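Local coordinates for DUF3829 family protein (PDB 4YJW) that is of unknown function but folds as an all-alpha helical bundle and is probably an exported lipoprotein of Bacteroides vulgatus, at residues I38-Q47 and I126-L137. Residues are numbered along the deposited sequence; the frame is centred on the assembly and turned at random.
Sequences IKAVLGYLDQ and IRKEELLLSIAL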
loop_
_atom_site.group_PDB
_atom_site.type_symbol
_atom_site.label_atom_id
_atom_site.label_comp_id
_atom_site.label_asym_id
_atom_site.label_seq_id
_atom_site.Cartn_x
_atom_site.Cartn_y
_atom_site.Cartn_z
ATOM N N ILE A 38 -4.722 -7.774 -5.701
ATOM C CA ILE A 38 -3.301 -7.825 -6.102
ATOM C C ILE A 38 -3.031 -9.166 -6.802
ATOM O O ILE A 38 -2.420 -9.195 -7.887
ATOM C CB ILE A 38 -2.394 -7.593 -4.859
ATOM C CG1 ILE A 38 -2.528 -6.114 -4.394
ATOM C CG2 ILE A 38 -0.923 -7.931 -5.177
ATOM C CD1 ILE A 38 -2.102 -5.850 -2.941
ATOM N N LYS A 39 -3.464 -10.283 -6.182
ATOM C CA LYS A 39 -3.317 -11.605 -6.802
ATOM C C LYS A 39 -4.016 -11.678 -8.160
ATOM O O LYS A 39 -3.484 -12.332 -9.078
ATOM C CB LYS A 39 -3.892 -12.711 -5.888
ATOM C CG LYS A 39 -3.073 -12.988 -4.638
ATOM C CD LYS A 39 -3.799 -14.082 -3.833
ATOM C CE LYS A 39 -3.542 -14.049 -2.354
ATOM N NZ LYS A 39 -4.437 -14.997 -1.632
ATOM N N ALA A 40 -5.227 -11.065 -8.288
ATOM C CA ALA A 40 -5.971 -11.087 -9.567
ATOM C C ALA A 40 -5.214 -10.306 -10.660
ATOM O O ALA A 40 -5.140 -10.761 -11.801
ATOM C CB ALA A 40 -7.383 -10.524 -9.385
ATOM N N VAL A 41 -4.607 -9.160 -10.293
ATOM C CA VAL A 41 -3.809 -8.359 -11.241
ATOM C C VAL A 41 -2.580 -9.181 -11.686
ATOM O O VAL A 41 -2.257 -9.207 -12.868
ATOM C CB VAL A 41 -3.415 -6.988 -10.640
ATOM C CG1 VAL A 41 -2.320 -6.313 -11.492
ATOM C CG2 VAL A 41 -4.662 -6.090 -10.542
ATOM N N LEU A 42 -1.938 -9.897 -10.769
ATOM C CA LEU A 42 -0.799 -10.742 -11.181
ATOM C C LEU A 42 -1.247 -11.815 -12.183
ATOM O O LEU A 42 -0.573 -12.034 -13.169
ATOM C CB LEU A 42 -0.132 -11.382 -9.963
ATOM C CG LEU A 42 0.582 -10.415 -9.003
ATOM C CD1 LEU A 42 1.070 -11.155 -7.781
ATOM C CD2 LEU A 42 1.783 -9.744 -9.673
ATOM N N GLY A 43 -2.417 -12.411 -11.966
ATOM C CA GLY A 43 -2.949 -13.397 -12.909
ATOM C C GLY A 43 -3.212 -12.783 -14.282
ATOM O O GLY A 43 -2.921 -13.414 -15.308
ATOM N N TYR A 44 -3.652 -11.504 -14.324
ATOM C CA TYR A 44 -3.930 -10.800 -15.582
ATOM C C TYR A 44 -2.636 -10.509 -16.347
ATOM O O TYR A 44 -2.690 -10.285 -17.551
ATOM C CB TYR A 44 -4.712 -9.489 -15.354
ATOM C CG TYR A 44 -6.067 -9.689 -14.713
ATOM C CD1 TYR A 44 -6.840 -10.815 -15.001
ATOM C CD2 TYR A 44 -6.602 -8.731 -13.860
ATOM C CE1 TYR A 44 -8.084 -11.017 -14.396
ATOM C CE2 TYR A 44 -7.854 -8.915 -13.259
ATOM C CZ TYR A 44 -8.592 -10.057 -13.535
ATOM O OH TYR A 44 -9.829 -10.269 -12.943
ATOM N N LEU A 45 -1.479 -10.563 -15.657
ATOM C CA LEU A 45 -0.172 -10.346 -16.291
ATOM C C LEU A 45 0.388 -11.639 -16.910
ATOM O O LEU A 45 1.434 -11.603 -17.593
ATOM C CB LEU A 45 0.818 -9.795 -15.247
ATOM C CG LEU A 45 0.519 -8.417 -14.685
ATOM C CD1 LEU A 45 1.315 -8.214 -13.399
ATOM C CD2 LEU A 45 0.910 -7.315 -15.669
ATOM N N ASP A 46 -0.307 -12.780 -16.699
ATOM C CA ASP A 46 0.170 -14.064 -17.221
ATOM C C ASP A 46 0.297 -14.073 -18.743
ATOM O O ASP A 46 -0.520 -13.506 -19.461
ATOM C CB ASP A 46 -0.740 -15.224 -16.786
ATOM C CG ASP A 46 -0.094 -16.565 -17.072
ATOM O OD1 ASP A 46 0.904 -16.893 -16.401
ATOM O OD2 ASP A 46 -0.506 -17.222 -18.044
ATOM N N GLN A 47 1.351 -14.726 -19.221
ATOM C CA GLN A 47 1.705 -14.844 -20.633
ATOM C C GLN A 47 0.593 -15.498 -21.476
ATOM O O GLN A 47 0.507 -15.236 -22.671
ATOM C CB GLN A 47 2.995 -15.694 -20.746
ATOM C CG GLN A 47 4.251 -15.014 -20.144
ATOM C CD GLN A 47 4.511 -15.245 -18.663
ATOM O OE1 GLN A 47 3.607 -15.535 -17.861
ATOM N NE2 GLN A 47 5.746 -14.992 -18.233
ATOM N N ILE A 126 7.641 -5.380 -16.787
ATOM C CA ILE A 126 6.477 -5.105 -15.943
ATOM C C ILE A 126 6.151 -6.330 -15.083
ATOM O O ILE A 126 5.935 -6.173 -13.881
ATOM C CB ILE A 126 5.243 -4.639 -16.782
ATOM C CG1 ILE A 126 5.494 -3.213 -17.340
ATOM C CG2 ILE A 126 3.949 -4.678 -15.915
ATOM C CD1 ILE A 126 4.413 -2.648 -18.368
ATOM N N ARG A 127 6.155 -7.537 -15.664
ATOM C CA ARG A 127 5.854 -8.755 -14.861
ATOM C C ARG A 127 6.820 -8.889 -13.680
ATOM O O ARG A 127 6.396 -9.202 -12.561
ATOM C CB ARG A 127 5.931 -10.029 -15.737
ATOM C CG ARG A 127 4.754 -10.131 -16.712
ATOM C CD ARG A 127 5.065 -11.124 -17.816
ATOM N NE ARG A 127 3.961 -11.120 -18.774
ATOM C CZ ARG A 127 4.078 -11.331 -20.074
ATOM N NH1 ARG A 127 5.273 -11.584 -20.613
ATOM N NH2 ARG A 127 3.005 -11.319 -20.848
ATOM N N LYS A 128 8.123 -8.692 -13.918
ATOM C CA LYS A 128 9.104 -8.842 -12.843
ATOM C C LYS A 128 8.882 -7.797 -11.736
ATOM O O LYS A 128 8.939 -8.116 -10.542
ATOM C CB LYS A 128 10.534 -8.738 -13.404
ATOM C CG LYS A 128 10.946 -9.930 -14.297
ATOM C CD LYS A 128 12.430 -9.812 -14.694
ATOM C CE LYS A 128 12.648 -8.780 -15.773
ATOM N NZ LYS A 128 14.054 -8.796 -16.267
ATOM N N GLU A 129 8.621 -6.555 -12.134
ATOM C CA GLU A 129 8.439 -5.439 -11.202
ATOM C C GLU A 129 7.147 -5.592 -10.421
ATOM O O GLU A 129 7.144 -5.355 -9.211
ATOM C CB GLU A 129 8.463 -4.113 -11.955
ATOM C CG GLU A 129 8.450 -2.874 -11.059
ATOM C CD GLU A 129 9.625 -2.609 -10.129
ATOM O OE1 GLU A 129 10.758 -3.057 -10.427
ATOM O OE2 GLU A 129 9.411 -1.907 -9.113
ATOM N N GLU A 130 6.068 -6.032 -11.089
ATOM C CA GLU A 130 4.770 -6.240 -10.415
ATOM C C GLU A 130 4.881 -7.325 -9.349
ATOM O O GLU A 130 4.263 -7.198 -8.290
ATOM C CB GLU A 130 3.667 -6.590 -11.432
ATOM C CG GLU A 130 3.334 -5.435 -12.358
ATOM C CD GLU A 130 2.634 -4.294 -11.657
ATOM O OE1 GLU A 130 3.341 -3.461 -11.047
ATOM O OE2 GLU A 130 1.392 -4.200 -11.768
ATOM N N LEU A 131 5.668 -8.393 -9.610
ATOM C CA LEU A 131 5.835 -9.465 -8.616
ATOM C C LEU A 131 6.544 -8.899 -7.374
ATOM O O LEU A 131 6.105 -9.133 -6.243
ATOM C CB LEU A 131 6.593 -10.690 -9.197
ATOM C CG LEU A 131 6.818 -11.878 -8.219
ATOM C CD1 LEU A 131 5.499 -12.530 -7.791
ATOM C CD2 LEU A 131 7.786 -12.903 -8.786
ATOM N N LEU A 132 7.601 -8.125 -7.581
ATOM C CA LEU A 132 8.343 -7.519 -6.474
ATOM C C LEU A 132 7.458 -6.552 -5.676
ATOM O O LEU A 132 7.456 -6.606 -4.444
ATOM C CB LEU A 132 9.557 -6.786 -7.025
ATOM C CG LEU A 132 10.708 -7.674 -7.514
ATOM C CD1 LEU A 132 11.840 -6.824 -8.045
ATOM C CD2 LEU A 132 11.217 -8.611 -6.394
ATOM N N LEU A 133 6.670 -5.710 -6.381
ATOM C CA LEU A 133 5.753 -4.751 -5.749
ATOM C C LEU A 133 4.685 -5.454 -4.931
ATOM O O LEU A 133 4.362 -4.984 -3.833
ATOM C CB LEU A 133 5.084 -3.832 -6.802
ATOM C CG LEU A 133 5.988 -2.731 -7.389
ATOM C CD1 LEU A 133 5.357 -2.131 -8.641
ATOM C CD2 LEU A 133 6.287 -1.620 -6.342
ATOM N N SER A 134 4.147 -6.583 -5.438
ATOM C CA SER A 134 3.085 -7.317 -4.726
ATOM C C SER A 134 3.568 -7.834 -3.363
ATOM O O SER A 134 2.814 -7.792 -2.389
ATOM C CB SER A 134 2.566 -8.476 -5.568
ATOM O OG SER A 134 3.493 -9.543 -5.689
ATOM N N ILE A 135 4.815 -8.315 -3.297
ATOM C CA ILE A 135 5.425 -8.792 -2.040
ATOM C C ILE A 135 5.624 -7.593 -1.099
ATOM O O ILE A 135 5.258 -7.669 0.081
ATOM C CB ILE A 135 6.763 -9.544 -2.321
ATOM C CG1 ILE A 135 6.507 -10.796 -3.180
ATOM C CG2 ILE A 135 7.494 -9.907 -1.002
ATOM C CD1 ILE A 135 7.740 -11.340 -3.930
ATOM N N ALA A 136 6.176 -6.479 -1.634
ATOM C CA ALA A 136 6.476 -5.261 -0.879
ATOM C C ALA A 136 5.217 -4.605 -0.289
ATOM O O ALA A 136 5.275 -4.128 0.842
ATOM C CB ALA A 136 7.222 -4.266 -1.758
ATOM N N LEU A 137 4.069 -4.632 -1.018
ATOM C CA LEU A 137 2.811 -4.055 -0.525
ATOM C C LEU A 137 2.373 -4.733 0.767
ATOM O O LEU A 137 2.015 -4.048 1.715
ATOM C CB LEU A 137 1.694 -4.170 -1.581
ATOM C CG LEU A 137 1.900 -3.340 -2.846
ATOM C CD1 LEU A 137 0.829 -3.653 -3.878
ATOM C CD2 LEU A 137 1.908 -1.863 -2.546
#
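With CG anti to its carbonyl carbon (chi1 -72°) and the chain extended from CG to NE, Arg-127 reaches from helix 121-159 to the backbone carbonyl of Leu-45. Arg-127 NE donates to Leu-45 O at 2.8 Å, approaching almost in line with the carbonyl bond (C=O...N 169°), while the oxygen lies somewhat out of the guanidinium plane. Over one face of the guanidinium passes the aliphatic part of Gln-47, its CG 3.6 Å from Arg-127 NH1. The two remaining nitrogens are engaged as well: NH1 forms a salt bridge with Asp-124 and NH2 a hydrogen bond with Tyr-106 of helix 79-111. Replacing Arg-127 with an alanine is likely to leave Leu-45 O without this donor from helix 121-159 and Asp-124 without its charge mate.

Beyond this polar end the axes of segments 38-44 and 126-137 run nearly antiparallel and approach to 10.6 Å, and the packing turns apolar. The side chain of Leu-45 crosses those of Ile-126 and Glu-130 at about right angles, CD1 resting 3.5 Å from Glu-130 CB and CD2 meeting Ile-126 CG2. Glu-130 thus offers its methylenes to leucine, while its bent chain carries the carboxylate to Asn-102 of helix 79-111. Leu-42 straddles the next turn, with CD2 against the backbone of Glu-130 and CD1 3.6 Å from Ser-134 OG. Ser-134 OG is turned back to donate to Leu-131 O at 2.7 Å, and Ser-134 CB packs against Ile-38 CG2. Ile-38 CD1 then meets Leu-137 CD1 at 3.8 Å.

Aliphatic packing therefore joins helix 35-44 to the 126-137 part of helix 121-159, whereas the charge of Arg-127 is placed near the C-terminal end of the shorter one, where it would probably complement the partial negative charge of the carbonyls.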